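Local atomic coordinates of putative pore-forming toxin (Bacteroides vulgatus ATCC 8482, PDB entry 3KOG), a protein that is of unproven function but is a putative pore-forming toxin, probably exported as a lipoprotein and built mainly of beta strands. Residues Ile77-Glu89 and Asp214-Gln226. Sequence-based numbering, arbitrary orientation. Where two conformers were deposited one is given.
Sequences IPALKAGQFGAKE and DSYNTIVSPKNEQ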
loop_
_atom_site.group_PDB
_atom_site.type_symbol
_atom_site.label_atom_id
_atom_site.label_comp_id
_atom_site.label_asym_id
_atom_site.label_seq_id
_atom_site.Cartn_x
_atom_site.Cartn_y
_atom_site.Cartn_z
ATOM N N ILE A 77 -5.899 4.326 -2.565
ATOM C CA ILE A 77 -6.388 3.086 -1.943
ATOM C C ILE A 77 -7.102 2.310 -3.047
ATOM O O ILE A 77 -7.997 2.858 -3.750
ATOM C CB ILE A 77 -7.410 3.415 -0.784
ATOM C CG1 ILE A 77 -6.783 4.246 0.322
ATOM C CG2 ILE A 77 -8.105 2.137 -0.198
ATOM C CD1 ILE A 77 -7.857 4.865 1.280
ATOM N N PRO A 78 -6.766 1.012 -3.228
ATOM C CA PRO A 78 -7.484 0.211 -4.184
ATOM C C PRO A 78 -8.900 -0.141 -3.715
ATOM O O PRO A 78 -9.165 -0.164 -2.525
ATOM C CB PRO A 78 -6.638 -1.044 -4.283
ATOM C CG PRO A 78 -6.078 -1.202 -2.826
ATOM C CD PRO A 78 -5.817 0.213 -2.400
ATOM N N ALA A 79 -9.777 -0.462 -4.675
ATOM C CA ALA A 79 -11.088 -0.976 -4.372
ATOM C C ALA A 79 -10.925 -2.375 -3.783
ATOM O O ALA A 79 -10.235 -3.201 -4.376
ATOM C CB ALA A 79 -11.935 -1.032 -5.663
ATOM N N LEU A 80 -11.509 -2.620 -2.618
ATOM C CA LEU A 80 -11.304 -3.881 -1.903
ATOM C C LEU A 80 -12.653 -4.431 -1.511
ATOM O O LEU A 80 -13.520 -3.666 -1.095
ATOM C CB LEU A 80 -10.447 -3.710 -0.650
ATOM C CG LEU A 80 -8.974 -3.341 -0.835
ATOM C CD1 LEU A 80 -8.350 -3.323 0.562
ATOM C CD2 LEU A 80 -8.214 -4.299 -1.777
ATOM N N LYS A 81 -12.800 -5.753 -1.655
ATOM C CA LYS A 81 -13.977 -6.524 -1.288
ATOM C C LYS A 81 -13.818 -6.998 0.172
ATOM O O LYS A 81 -12.761 -6.867 0.793
ATOM C CB LYS A 81 -14.126 -7.744 -2.188
ATOM C CG LYS A 81 -14.113 -7.477 -3.715
ATOM C CD LYS A 81 -15.245 -6.597 -4.121
ATOM N N ALA A 82 -14.913 -7.471 0.712
ATOM C CA ALA A 82 -14.972 -7.997 2.064
ATOM C C ALA A 82 -13.787 -8.918 2.370
ATOM O O ALA A 82 -13.412 -9.821 1.574
ATOM C CB ALA A 82 -16.345 -8.696 2.271
ATOM N N GLY A 83 -13.166 -8.633 3.506
ATOM C CA GLY A 83 -12.011 -9.392 3.995
ATOM C C GLY A 83 -10.645 -9.119 3.429
ATOM O O GLY A 83 -9.682 -9.632 3.957
ATOM N N GLN A 84 -10.539 -8.360 2.347
ATOM C CA GLN A 84 -9.272 -8.086 1.781
ATOM C C GLN A 84 -8.503 -7.110 2.680
ATOM O O GLN A 84 -9.070 -6.228 3.324
ATOM C CB GLN A 84 -9.387 -7.524 0.366
ATOM C CG GLN A 84 -9.919 -8.491 -0.630
ATOM C CD GLN A 84 -9.758 -7.986 -2.045
ATOM O OE1 GLN A 84 -10.509 -7.095 -2.480
ATOM N NE2 GLN A 84 -8.805 -8.570 -2.793
ATOM N N PHE A 85 -7.204 -7.320 2.724
ATOM C CA PHE A 85 -6.319 -6.504 3.528
ATOM C C PHE A 85 -5.083 -6.127 2.718
ATOM O O PHE A 85 -4.368 -6.989 2.183
ATOM C CB PHE A 85 -5.915 -7.236 4.812
ATOM C CG PHE A 85 -4.875 -6.472 5.586
ATOM C CD1 PHE A 85 -5.229 -5.328 6.295
ATOM C CD2 PHE A 85 -3.514 -6.775 5.428
ATOM C CE1 PHE A 85 -4.241 -4.534 6.967
ATOM C CE2 PHE A 85 -2.520 -5.983 6.064
ATOM C CZ PHE A 85 -2.897 -4.871 6.850
ATOM N N GLY A 86 -4.762 -4.829 2.708
ATOM C CA GLY A 86 -3.583 -4.320 2.041
ATOM C C GLY A 86 -2.906 -3.191 2.810
ATOM O O GLY A 86 -3.492 -2.626 3.739
ATOM N N ALA A 87 -1.663 -2.892 2.425
ATOM C CA ALA A 87 -0.946 -1.786 3.010
ATOM C C ALA A 87 0.019 -1.250 1.944
ATOM O O ALA A 87 0.525 -2.038 1.140
ATOM C CB ALA A 87 -0.168 -2.251 4.255
ATOM N N LYS A 88 0.361 0.041 2.022
ATOM C CA LYS A 88 1.301 0.660 1.055
ATOM C C LYS A 88 2.006 1.770 1.809
ATOM O O LYS A 88 1.352 2.487 2.586
ATOM C CB LYS A 88 0.484 1.308 -0.083
ATOM C CG LYS A 88 1.162 1.364 -1.439
ATOM C CD LYS A 88 0.325 2.189 -2.468
ATOM C CE LYS A 88 -1.213 1.923 -2.509
ATOM N NZ LYS A 88 -1.895 1.996 -3.857
ATOM N N GLU A 89 3.289 1.921 1.572
ATOM C CA GLU A 89 4.052 3.075 2.046
ATOM C C GLU A 89 3.971 4.198 1.055
ATOM O O GLU A 89 3.838 3.940 -0.149
ATOM C CB GLU A 89 5.542 2.712 2.225
ATOM C CG GLU A 89 5.770 1.827 3.383
ATOM C CD GLU A 89 7.256 1.692 3.758
ATOM O OE1 GLU A 89 8.123 1.908 2.888
ATOM O OE2 GLU A 89 7.525 1.360 4.948
ATOM N N ASP A 214 9.689 1.415 -9.669
ATOM C CA ASP A 214 8.852 0.260 -9.416
ATOM C C ASP A 214 8.699 0.093 -7.919
ATOM O O ASP A 214 9.683 0.023 -7.180
ATOM C CB ASP A 214 9.448 -1.042 -9.987
ATOM C CG ASP A 214 9.250 -1.200 -11.486
ATOM O OD1 ASP A 214 8.467 -0.454 -12.142
ATOM O OD2 ASP A 214 9.841 -2.161 -11.994
ATOM N N SER A 215 7.463 0.092 -7.459
ATOM C CA SER A 215 7.174 -0.044 -6.043
ATOM C C SER A 215 6.229 -1.244 -5.852
ATOM O O SER A 215 5.385 -1.553 -6.712
ATOM C CB SER A 215 6.543 1.224 -5.430
ATOM O OG SER A 215 5.353 1.616 -6.043
ATOM N N TYR A 216 6.384 -1.876 -4.702
ATOM C CA TYR A 216 5.763 -3.155 -4.436
ATOM C C TYR A 216 4.977 -3.099 -3.174
ATOM O O TYR A 216 5.410 -2.494 -2.224
ATOM C CB TYR A 216 6.814 -4.253 -4.305
ATOM C CG TYR A 216 7.605 -4.447 -5.565
ATOM C CD1 TYR A 216 8.730 -3.664 -5.831
ATOM C CD2 TYR A 216 7.196 -5.358 -6.518
ATOM C CE1 TYR A 216 9.414 -3.787 -6.990
ATOM C CE2 TYR A 216 7.901 -5.515 -7.694
ATOM C CZ TYR A 216 9.017 -4.729 -7.912
ATOM O OH TYR A 216 9.711 -4.852 -9.081
ATOM N N ASN A 217 3.802 -3.726 -3.166
ATOM C CA ASN A 217 3.036 -3.891 -1.930
ATOM C C ASN A 217 2.168 -5.153 -2.027
ATOM O O ASN A 217 2.050 -5.723 -3.094
ATOM C CB ASN A 217 2.188 -2.654 -1.595
ATOM C CG ASN A 217 1.021 -2.443 -2.531
ATOM O OD1 ASN A 217 1.193 -2.293 -3.729
ATOM N ND2 ASN A 217 -0.189 -2.427 -1.976
ATOM N N THR A 218 1.570 -5.540 -0.927
ATOM C CA THR A 218 0.927 -6.854 -0.852
ATOM C C THR A 218 -0.529 -6.706 -0.413
ATOM O O THR A 218 -0.825 -5.910 0.507
ATOM C CB THR A 218 1.695 -7.745 0.066
ATOM O OG1 THR A 218 3.063 -7.873 -0.369
ATOM C CG2 THR A 218 1.071 -9.170 0.168
ATOM N N ILE A 219 -1.415 -7.405 -1.145
ATOM C CA ILE A 219 -2.830 -7.556 -0.787
ATOM C C ILE A 219 -3.158 -9.039 -0.451
ATOM O O ILE A 219 -2.775 -9.955 -1.210
ATOM C CB ILE A 219 -3.704 -7.009 -1.886
ATOM C CG1 ILE A 219 -3.521 -5.469 -1.999
ATOM C CG2 ILE A 219 -5.186 -7.318 -1.627
ATOM C CD1 ILE A 219 -4.218 -4.882 -3.245
ATOM N N VAL A 220 -3.808 -9.266 0.684
ATOM C CA VAL A 220 -4.181 -10.613 1.141
ATOM C C VAL A 220 -5.722 -10.710 1.024
ATOM O O VAL A 220 -6.453 -9.797 1.463
ATOM C CB VAL A 220 -3.760 -10.825 2.623
ATOM C CG1 VAL A 220 -4.098 -12.287 3.107
ATOM C CG2 VAL A 220 -2.304 -10.565 2.782
ATOM N N SER A 221 -6.214 -11.821 0.487
ATOM C CA SER A 221 -7.632 -11.960 0.132
ATOM C C SER A 221 -8.106 -13.331 0.610
ATOM O O SER A 221 -7.919 -14.313 -0.109
ATOM C CB SER A 221 -7.781 -11.856 -1.351
ATOM O OG SER A 221 -7.290 -10.622 -1.842
ATOM N N PRO A 222 -8.614 -13.418 1.844
ATOM C CA PRO A 222 -9.229 -14.680 2.287
ATOM C C PRO A 222 -10.540 -14.911 1.522
ATOM O O PRO A 222 -11.284 -13.964 1.283
ATOM C CB PRO A 222 -9.501 -14.454 3.771
ATOM C CG PRO A 222 -8.783 -13.128 4.114
ATOM C CD PRO A 222 -8.728 -12.369 2.855
ATOM N N LYS A 223 -10.785 -16.137 1.101
ATOM C CA LYS A 223 -11.904 -16.470 0.237
ATOM C C LYS A 223 -12.761 -17.527 0.918
ATOM O O LYS A 223 -12.215 -18.521 1.449
ATOM C CB LYS A 223 -11.354 -17.068 -1.049
ATOM C CG LYS A 223 -10.558 -16.071 -1.879
ATOM C CD LYS A 223 -11.448 -14.981 -2.488
ATOM C CE LYS A 223 -10.707 -14.198 -3.618
ATOM N NZ LYS A 223 -11.344 -12.870 -3.839
ATOM N N ASN A 224 -14.070 -17.285 0.957
ATOM C CA ASN A 224 -15.044 -18.250 1.471
ATOM C C ASN A 224 -16.001 -18.515 0.326
ATOM O O ASN A 224 -16.791 -17.659 -0.018
ATOM C CB ASN A 224 -15.764 -17.729 2.708
ATOM C CG ASN A 224 -14.912 -17.869 3.978
ATOM O OD1 ASN A 224 -14.799 -18.946 4.561
ATOM N ND2 ASN A 224 -14.319 -16.775 4.397
ATOM N N GLU A 225 -15.873 -19.676 -0.277
ATOM C CA GLU A 225 -16.566 -20.018 -1.523
ATOM C C GLU A 225 -17.502 -21.195 -1.366
ATOM O O GLU A 225 -17.411 -21.954 -0.399
ATOM C CB GLU A 225 -15.525 -20.407 -2.547
ATOM C CG GLU A 225 -14.636 -19.254 -2.899
ATOM C CD GLU A 225 -13.540 -19.662 -3.852
ATOM O OE1 GLU A 225 -13.271 -20.900 -3.958
ATOM O OE2 GLU A 225 -12.976 -18.721 -4.477
ATOM N N GLN A 226 -18.367 -21.377 -2.367
ATOM C CA GLN A 226 -19.267 -22.502 -2.374
ATOM C C GLN A 226 -18.488 -23.804 -2.427
ATOM O O GLN A 226 -17.588 -23.955 -3.254
ATOM C CB GLN A 226 -20.212 -22.428 -3.578
ATOM C CG GLN A 226 -21.215 -23.563 -3.659
ATOM C CD GLN A 226 -22.242 -23.546 -2.541
ATOM O OE1 GLN A 226 -22.801 -22.484 -2.202
ATOM N NE2 GLN A 226 -22.525 -24.723 -1.994
HETATM O O HOH W 1 -11.139 -11.363 0.760
HETATM O O HOH W 2 2.127 -4.287 1.672
HETATM O O HOH W 3 -2.494 -1.253 -3.550
#
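Phe85 and Val220 form an antiparallel hydrogen-bonded pair that joins strand 85-94 to strand 207-225 within a mixed beta sheet. Phe85 N donates to Val220 O at 2.9 Å, and Val220 N returns a nearly straight bond to Phe85 O at 2.8 Å. Further along, a water bridges the backbones: it accepts from Thr218 N and donates to Ala87 O. A second water donates to both Ala82 O and Pro222 O, tying the type II beta turn from Lys81 to Gln84 to the neighbouring strand.

Apolar packing centres on Ile219. In the conformer given, its side chain and that of Pro78 slide past each other in opposite directions, and CG2, anti to the backbone N, lies 4.3 Å from Leu80 CD2. In the same conformer Gly86 CA is 4.2 Å from Ile219 CG1. On the other face of the sheet, Phe85 and Val220 both touch Tyr132 of strand 126-143.

Two side-chain amides bond across the strands. Asn217 ND2 reaches Ala87 O at 3.2 Å, from above the carbonyl plane. Gln84 NE2 also binds a diol, probably from crystallisation. Gln84 OE1 accepts from Lys81 N on a lone pair. Together with this bond, Gln84 NE2 to Ser221 OG, 2.7 Å and in the amide plane, holds the amide's rotation, with an N-H...O angle of 174°.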